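Long-range contacts in glycine cleavage system H protein (Mycobacterium tuberculosis, PDB 3IFT), which probably shuttles the methylamine group of glycine from the P protein to the T protein of the glycine cleavage system on a covalently bound lipoyl arm: residues L16-H22 and L130-Y136; V60-F66 and D77-S83. One frame throughout, in Å; residues are numbered along the deposited sequence.

Contact 1 of 2, residues L16-H22 and L130-Y136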
loop_
_atom_site.group_PDB
_atom_site.type_symbol
_atom_site.label_atom_id
_atom_site.label_comp_id
_atom_site.label_asym_id
_atom_site.label_seq_id
_atom_site.Cartn_x
_atom_site.Cartn_y
_atom_site.Cartn_z
ATOM N N LEU A 16 7.839 -2.152 -8.265
ATOM C CA LEU A 16 6.551 -1.875 -7.701
ATOM C C LEU A 16 5.863 -0.772 -8.465
ATOM O O LEU A 16 6.484 -0.008 -9.199
ATOM C CB LEU A 16 6.716 -1.428 -6.259
ATOM C CG LEU A 16 7.276 -2.476 -5.315
ATOM C CD1 LEU A 16 7.602 -1.819 -3.981
ATOM C CD2 LEU A 16 6.288 -3.575 -5.171
ATOM N N HIS A 17 4.560 -0.696 -8.272
ATOM C CA HIS A 17 3.827 0.467 -8.679
ATOM C C HIS A 17 3.471 1.212 -7.450
ATOM O O HIS A 17 3.540 0.675 -6.343
ATOM C CB HIS A 17 2.566 0.101 -9.431
ATOM C CG HIS A 17 2.818 -0.407 -10.820
ATOM N ND1 HIS A 17 2.950 -1.750 -11.107
ATOM C CD2 HIS A 17 2.949 0.246 -12.003
ATOM C CE1 HIS A 17 3.135 -1.905 -12.409
ATOM N NE2 HIS A 17 3.140 -0.711 -12.976
ATOM N N TYR A 18 3.101 2.468 -7.667
ATOM C CA TYR A 18 2.872 3.399 -6.603
ATOM C C TYR A 18 1.690 4.240 -6.859
ATOM O O TYR A 18 1.246 4.419 -8.005
ATOM C CB TYR A 18 4.067 4.307 -6.422
ATOM C CG TYR A 18 5.283 3.535 -6.111
ATOM C CD1 TYR A 18 5.627 3.276 -4.809
ATOM C CD2 TYR A 18 6.040 2.970 -7.124
ATOM C CE1 TYR A 18 6.740 2.515 -4.506
ATOM C CE2 TYR A 18 7.136 2.216 -6.845
ATOM C CZ TYR A 18 7.503 1.986 -5.537
ATOM O OH TYR A 18 8.635 1.237 -5.229
ATOM N N THR A 19 1.165 4.773 -5.763
ATOM C CA THR A 19 0.235 5.861 -5.871
ATOM C C THR A 19 0.931 7.108 -5.382
ATOM O O THR A 19 1.893 7.049 -4.592
ATOM C CB THR A 19 -1.011 5.601 -5.027
ATOM O OG1 THR A 19 -0.664 5.668 -3.654
ATOM C CG2 THR A 19 -1.629 4.232 -5.341
ATOM N N ALA A 20 0.408 8.240 -5.816
ATOM C CA ALA A 20 0.841 9.557 -5.352
ATOM C C ALA A 20 0.702 9.701 -3.844
ATOM O O ALA A 20 1.361 10.522 -3.232
ATOM C CB ALA A 20 0.014 10.657 -6.049
ATOM N N GLU A 21 -0.148 8.895 -3.248
ATOM C CA GLU A 21 -0.416 9.008 -1.830
ATOM C C GLU A 21 0.487 8.031 -1.091
ATOM O O GLU A 21 0.223 7.733 0.051
ATOM C CB GLU A 21 -1.863 8.731 -1.503
ATOM C CG GLU A 21 -2.827 9.780 -2.038
ATOM C CD GLU A 21 -3.016 9.650 -3.516
ATOM O OE1 GLU A 21 -3.214 8.514 -3.942
ATOM O OE2 GLU A 21 -2.928 10.664 -4.247
ATOM N N HIS A 22 1.514 7.516 -1.782
ATOM C CA HIS A 22 2.634 6.811 -1.148
ATOM C C HIS A 22 2.300 5.410 -0.742
ATOM O O HIS A 22 2.781 4.893 0.270
ATOM C CB HIS A 22 3.186 7.594 0.052
ATOM C CG HIS A 22 3.322 9.058 -0.226
ATOM N ND1 HIS A 22 4.265 9.560 -1.093
ATOM C CD2 HIS A 22 2.594 10.117 0.195
ATOM C CE1 HIS A 22 4.122 10.869 -1.185
ATOM N NE2 HIS A 22 3.109 11.233 -0.423
ATOM N N LEU A 130 -1.614 3.399 -12.073
ATOM C CA LEU A 130 -0.607 3.531 -11.008
ATOM C C LEU A 130 0.698 4.073 -11.544
ATOM O O LEU A 130 0.952 4.021 -12.738
ATOM C CB LEU A 130 -0.359 2.209 -10.280
ATOM C CG LEU A 130 -1.599 1.494 -9.761
ATOM C CD1 LEU A 130 -1.214 0.185 -9.141
ATOM C CD2 LEU A 130 -2.419 2.371 -8.791
ATOM N N LEU A 131 1.513 4.587 -10.648
ATOM C CA LEU A 131 2.796 5.159 -11.012
ATOM C C LEU A 131 3.873 4.093 -10.966
ATOM O O LEU A 131 3.810 3.127 -10.180
ATOM C CB LEU A 131 3.165 6.269 -10.035
ATOM C CG LEU A 131 2.101 7.322 -9.771
ATOM C CD1 LEU A 131 2.500 8.087 -8.543
ATOM C CD2 LEU A 131 1.831 8.268 -10.999
ATOM N N ASP A 132 4.868 4.260 -11.813
ATOM C CA ASP A 132 6.035 3.426 -11.726
ATOM C C ASP A 132 7.012 4.087 -10.762
ATOM O O ASP A 132 6.748 5.190 -10.226
ATOM C CB ASP A 132 6.623 3.051 -13.107
ATOM C CG ASP A 132 7.184 4.233 -13.887
ATOM O OD1 ASP A 132 7.285 5.355 -13.351
ATOM O OD2 ASP A 132 7.526 4.017 -15.073
ATOM N N ALA A 133 8.092 3.394 -10.467
ATOM C CA ALA A 133 9.024 3.865 -9.442
ATOM C C ALA A 133 9.507 5.275 -9.777
ATOM O O ALA A 133 9.646 6.132 -8.916
ATOM C CB ALA A 133 10.199 2.919 -9.322
ATOM N N GLU A 134 9.768 5.489 -11.059
ATOM C CA GLU A 134 10.384 6.708 -11.519
ATOM C C GLU A 134 9.395 7.858 -11.360
ATOM O O GLU A 134 9.751 8.931 -10.865
ATOM C CB GLU A 134 10.764 6.534 -12.995
ATOM C CG GLU A 134 11.916 7.371 -13.456
ATOM C CD GLU A 134 12.036 7.386 -14.990
ATOM O OE1 GLU A 134 12.040 6.292 -15.603
ATOM O OE2 GLU A 134 12.096 8.495 -15.562
ATOM N N ALA A 135 8.154 7.616 -11.766
ATOM C CA ALA A 135 7.098 8.595 -11.605
ATOM C C ALA A 135 6.823 8.848 -10.114
ATOM O O ALA A 135 6.610 9.984 -9.687
ATOM C CB ALA A 135 5.822 8.136 -12.300
ATOM N N TYR A 136 6.823 7.807 -9.313
ATOM C CA TYR A 136 6.666 8.025 -7.892
ATOM C C TYR A 136 7.777 8.913 -7.327
ATOM O O TYR A 136 7.505 9.912 -6.693
ATOM C CB TYR A 136 6.573 6.725 -7.132
ATOM C CG TYR A 136 6.379 6.972 -5.674
ATOM C CD1 TYR A 136 5.240 7.646 -5.195
ATOM C CD2 TYR A 136 7.310 6.545 -4.768
ATOM C CE1 TYR A 136 5.074 7.877 -3.892
ATOM C CE2 TYR A 136 7.155 6.784 -3.437
ATOM C CZ TYR A 136 6.045 7.432 -2.990
ATOM O OH TYR A 136 5.907 7.647 -1.627
HETATM O O HOH W 1 7.980 0.698 -11.050
#

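Contact 2 of 2, residues V60-F66 and D77-S83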
loop_
_atom_site.group_PDB
_atom_site.type_symbol
_atom_site.label_atom_id
_atom_site.label_comp_id
_atom_site.label_asym_id
_atom_site.label_seq_id
_atom_site.Cartn_x
_atom_site.Cartn_y
_atom_site.Cartn_z
ATOM N N VAL A 60 -13.300 -3.336 -2.402
ATOM C CA VAL A 60 -12.808 -1.948 -2.407
ATOM C C VAL A 60 -12.806 -1.413 -3.809
ATOM O O VAL A 60 -12.695 -2.162 -4.750
ATOM C CB VAL A 60 -11.377 -1.784 -1.766
ATOM C CG1 VAL A 60 -11.431 -2.115 -0.284
ATOM C CG2 VAL A 60 -10.350 -2.644 -2.477
ATOM N N THR A 61 -12.987 -0.109 -3.937
ATOM C CA THR A 61 -12.894 0.553 -5.216
ATOM C C THR A 61 -11.651 1.450 -5.142
ATOM O O THR A 61 -11.254 1.896 -4.072
ATOM C CB THR A 61 -14.177 1.342 -5.526
ATOM O OG1 THR A 61 -14.395 2.286 -4.492
ATOM C CG2 THR A 61 -15.401 0.410 -5.591
ATOM N N ALA A 62 -11.020 1.630 -6.288
ATOM C CA ALA A 62 -9.845 2.427 -6.454
ATOM C C ALA A 62 -10.019 3.772 -5.798
ATOM O O ALA A 62 -10.998 4.436 -6.020
ATOM C CB ALA A 62 -9.569 2.600 -7.926
ATOM N N GLY A 63 -9.062 4.164 -4.962
ATOM C CA GLY A 63 -9.077 5.505 -4.376
ATOM C C GLY A 63 -9.874 5.582 -3.111
ATOM O O GLY A 63 -9.862 6.580 -2.421
ATOM N N GLU A 64 -10.557 4.506 -2.787
ATOM C CA GLU A 64 -11.396 4.469 -1.605
ATOM C C GLU A 64 -10.536 4.381 -0.350
ATOM O O GLU A 64 -9.635 3.566 -0.302
ATOM C CB GLU A 64 -12.269 3.220 -1.669
ATOM C CG GLU A 64 -13.274 3.068 -0.543
ATOM C CD GLU A 64 -14.025 1.761 -0.658
ATOM O OE1 GLU A 64 -14.167 1.265 -1.788
ATOM O OE2 GLU A 64 -14.459 1.223 0.376
ATOM N N THR A 65 -10.865 5.181 0.675
ATOM C CA THR A 65 -10.201 5.065 1.970
ATOM C C THR A 65 -10.642 3.748 2.574
ATOM O O THR A 65 -11.835 3.525 2.760
ATOM C CB THR A 65 -10.598 6.214 2.919
ATOM O OG1 THR A 65 -10.318 7.448 2.281
ATOM C CG2 THR A 65 -9.840 6.134 4.251
ATOM N N PHE A 66 -9.712 2.852 2.843
ATOM C CA PHE A 66 -10.055 1.606 3.540
ATOM C C PHE A 66 -9.244 1.379 4.790
ATOM O O PHE A 66 -9.264 0.319 5.371
ATOM C CB PHE A 66 -10.006 0.374 2.629
ATOM C CG PHE A 66 -8.676 0.084 1.981
ATOM C CD1 PHE A 66 -7.519 0.785 2.257
ATOM C CD2 PHE A 66 -8.597 -0.974 1.098
ATOM C CE1 PHE A 66 -6.326 0.462 1.618
ATOM C CE2 PHE A 66 -7.414 -1.308 0.483
ATOM C CZ PHE A 66 -6.273 -0.578 0.745
ATOM N N ASP A 77 -4.587 8.321 5.950
ATOM C CA ASP A 77 -5.542 7.428 5.343
ATOM C C ASP A 77 -4.830 6.501 4.383
ATOM O O ASP A 77 -3.855 6.860 3.757
ATOM C CB ASP A 77 -6.636 8.218 4.620
ATOM C CG ASP A 77 -7.662 8.789 5.571
ATOM O OD1 ASP A 77 -7.747 8.329 6.728
ATOM O OD2 ASP A 77 -8.422 9.672 5.144
ATOM N N LEU A 78 -5.314 5.282 4.329
ATOM C CA LEU A 78 -4.877 4.300 3.365
ATOM C C LEU A 78 -5.953 4.237 2.319
ATOM O O LEU A 78 -7.124 4.215 2.647
ATOM C CB LEU A 78 -4.738 2.944 4.049
ATOM C CG LEU A 78 -3.605 2.879 5.065
ATOM C CD1 LEU A 78 -3.560 1.544 5.832
ATOM C CD2 LEU A 78 -2.280 3.178 4.318
ATOM N N TYR A 79 -5.565 4.214 1.060
ATOM C CA TYR A 79 -6.512 4.124 -0.045
ATOM C C TYR A 79 -6.323 2.814 -0.794
ATOM O O TYR A 79 -5.220 2.319 -0.910
ATOM C CB TYR A 79 -6.289 5.270 -0.994
ATOM C CG TYR A 79 -6.386 6.599 -0.330
ATOM C CD1 TYR A 79 -7.620 7.167 -0.059
ATOM C CD2 TYR A 79 -5.257 7.262 0.098
ATOM C CE1 TYR A 79 -7.725 8.377 0.565
ATOM C CE2 TYR A 79 -5.361 8.487 0.730
ATOM C CZ TYR A 79 -6.604 9.027 0.949
ATOM O OH TYR A 79 -6.722 10.235 1.564
ATOM N N ALA A 80 -7.415 2.254 -1.292
ATOM C CA ALA A 80 -7.349 1.129 -2.206
ATOM C C ALA A 80 -6.692 1.661 -3.488
ATOM O O ALA A 80 -7.207 2.595 -4.112
ATOM C CB ALA A 80 -8.746 0.559 -2.452
ATOM N N PRO A 81 -5.486 1.151 -3.840
ATOM C CA PRO A 81 -4.912 1.673 -5.072
ATOM C C PRO A 81 -5.657 1.145 -6.300
ATOM O O PRO A 81 -5.649 1.776 -7.329
ATOM C CB PRO A 81 -3.459 1.129 -5.046
ATOM C CG PRO A 81 -3.298 0.531 -3.713
ATOM C CD PRO A 81 -4.635 0.084 -3.294
ATOM N N ILE A 82 -6.313 0.004 -6.145
ATOM C CA ILE A 82 -7.127 -0.595 -7.194
ATOM C C ILE A 82 -8.416 -1.123 -6.609
ATOM O O ILE A 82 -8.558 -1.229 -5.406
ATOM C CB ILE A 82 -6.388 -1.751 -7.908
ATOM C CG1 ILE A 82 -6.057 -2.891 -6.952
ATOM C CG2 ILE A 82 -5.150 -1.220 -8.617
ATOM C CD1 ILE A 82 -5.990 -4.315 -7.624
ATOM N N SER A 83 -9.369 -1.391 -7.486
ATOM C CA SER A 83 -10.616 -1.986 -7.102
ATOM C C SER A 83 -10.402 -3.465 -7.002
ATOM O O SER A 83 -9.694 -4.071 -7.803
ATOM C CB SER A 83 -11.719 -1.692 -8.141
ATOM O OG SER A 83 -11.991 -0.310 -8.150
#

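Contact 1 of 2, residues L16-H22 and L130-Y136
Y18 and Y136 lay their rings almost parallel, at 8°, yet slid so far apart that they barely overlap. The near halves do the touching: CB and CG of Y18 sit against CB and CG of Y136, and Y18 CD1 lies over the rim of the other ring, 3.7 Å from Y136 CD2. Y136 carries its ring away from the first turn of helix 133-139 and against Y18 because chi1, -179°, sets CG opposite the backbone N. At the far rim of the Y18 ring, Y18 CE2 meets A133 CA at 3.6 Å, while L131 CD1 reaches the backbone of T19 and A20, 3.4 Å from A20 N.

Beside this apolar centre Y18 and L131 form a single antiparallel hydrogen-bonded pair. Y18 N gives a hydrogen bond to L131 O and Y18 O takes one from L131 N, each 2.7 Å long; the second is the straighter, at 163°. A water bridges L16 O and A133 N, and D132, the N-cap residue, accepts from A135 N through OD1 at 2.9 Å.

The phenol oxygen of Y136 is hydrogen-bonded to H22 at the edge of the imidazole, H22 ND1 to Y136 OH 2.6 Å, with the two rings steeply inclined and meeting rim to rim. T38 also bonds this hydroxyl, so two partners hold the oxygen in place; the packing against Y18 sets the turn of the ring. Y18 OH is held by P13 O.

Strand 17-18 is one of the two outermost strands of the six-stranded antiparallel sheet, and the contact fastens the C-terminal helix 133-139 to it. Strand 23-29 flanks it through W24 and I25, and helix 39-45 closes on Y136 through Y40.

Contact 2 of 2, residues V60-F66 and D77-S83
F66 reaches across to the 77-83 segment with its whole ring. Its CG stands between the backbone N and the carbonyl carbon (chi1 60°), which turns the ring over the A80 backbone instead of out along the strand. From CB the side chain runs to CG, which lies 4.1 Å from A80 N. One ring side then passes L78 and Y79: CD1 comes near L78 O, and F66 CE1 lies 3.8 Å from L78 CB, a carbon in the ring plane at its edge, and 3.3 Å from Y79 O. CD2 and CE2 lie near A80 CB, which makes a CH-pi contact over one ring face; A80 N stands above the ring centre on that face. At the tip, F66 CZ meets A80 CA at 3.6 Å and also lies near Y79 O, with P81 CD more distant.

The backbone here belongs to a beta hairpin, strands 65-71 and 75-79, within the lipoyl-binding part of the protein. T65 and Y79 form an antiparallel non-hydrogen-bonded pair, flanked by hydrogen bonds from F66 N to L78 O and, at 2.8 Å, from A80 N to E64 O. Past the strand ends, a type II turn from T61 to E64 keeps the pairing going: G63 N gives A80 O a nearly straight bond of 2.6 Å. Positive phi at G63 suits glycine, since a CB there would press on the preceding carbonyl oxygen.

On the face shared by the pair, T65 OG1 lies 3.2 Å from Y79 CE1, the two side chains pointing the same way. E64 OE1 ties the turn together, taking bonds from T61 N and T61 OG1 on opposite faces of its carboxylate plane. At the far end A62 N donates to S83 OG over 2.9 Å, and V60 CG2 packs on A80 CB; V60 also touches I113 of strand 111-114.

In the fold
The two contacts lie 15 Å apart, centre to centre, and illustrate how one small fold is closed at two levels of sequence: the 60-66/77-83 pairing is local, its segments being joined through the rest of the hairpin, ten residues long, whereas contact 1 joins residues near the two ends of the chain and encloses contact 2 in sequence. They also touch by packing. T19 CG2 meets P81 CB at 3.6 Å, L130 CD2 lies 3.6 Å from P81 O, and E21 CG approaches Y79 CE2. The predicted lipoyl-bearing lysine, K73, without cofactor here, falls between the segments of contact 2; the side chain of H22 in contact 1 is about 12 Å from that of K73.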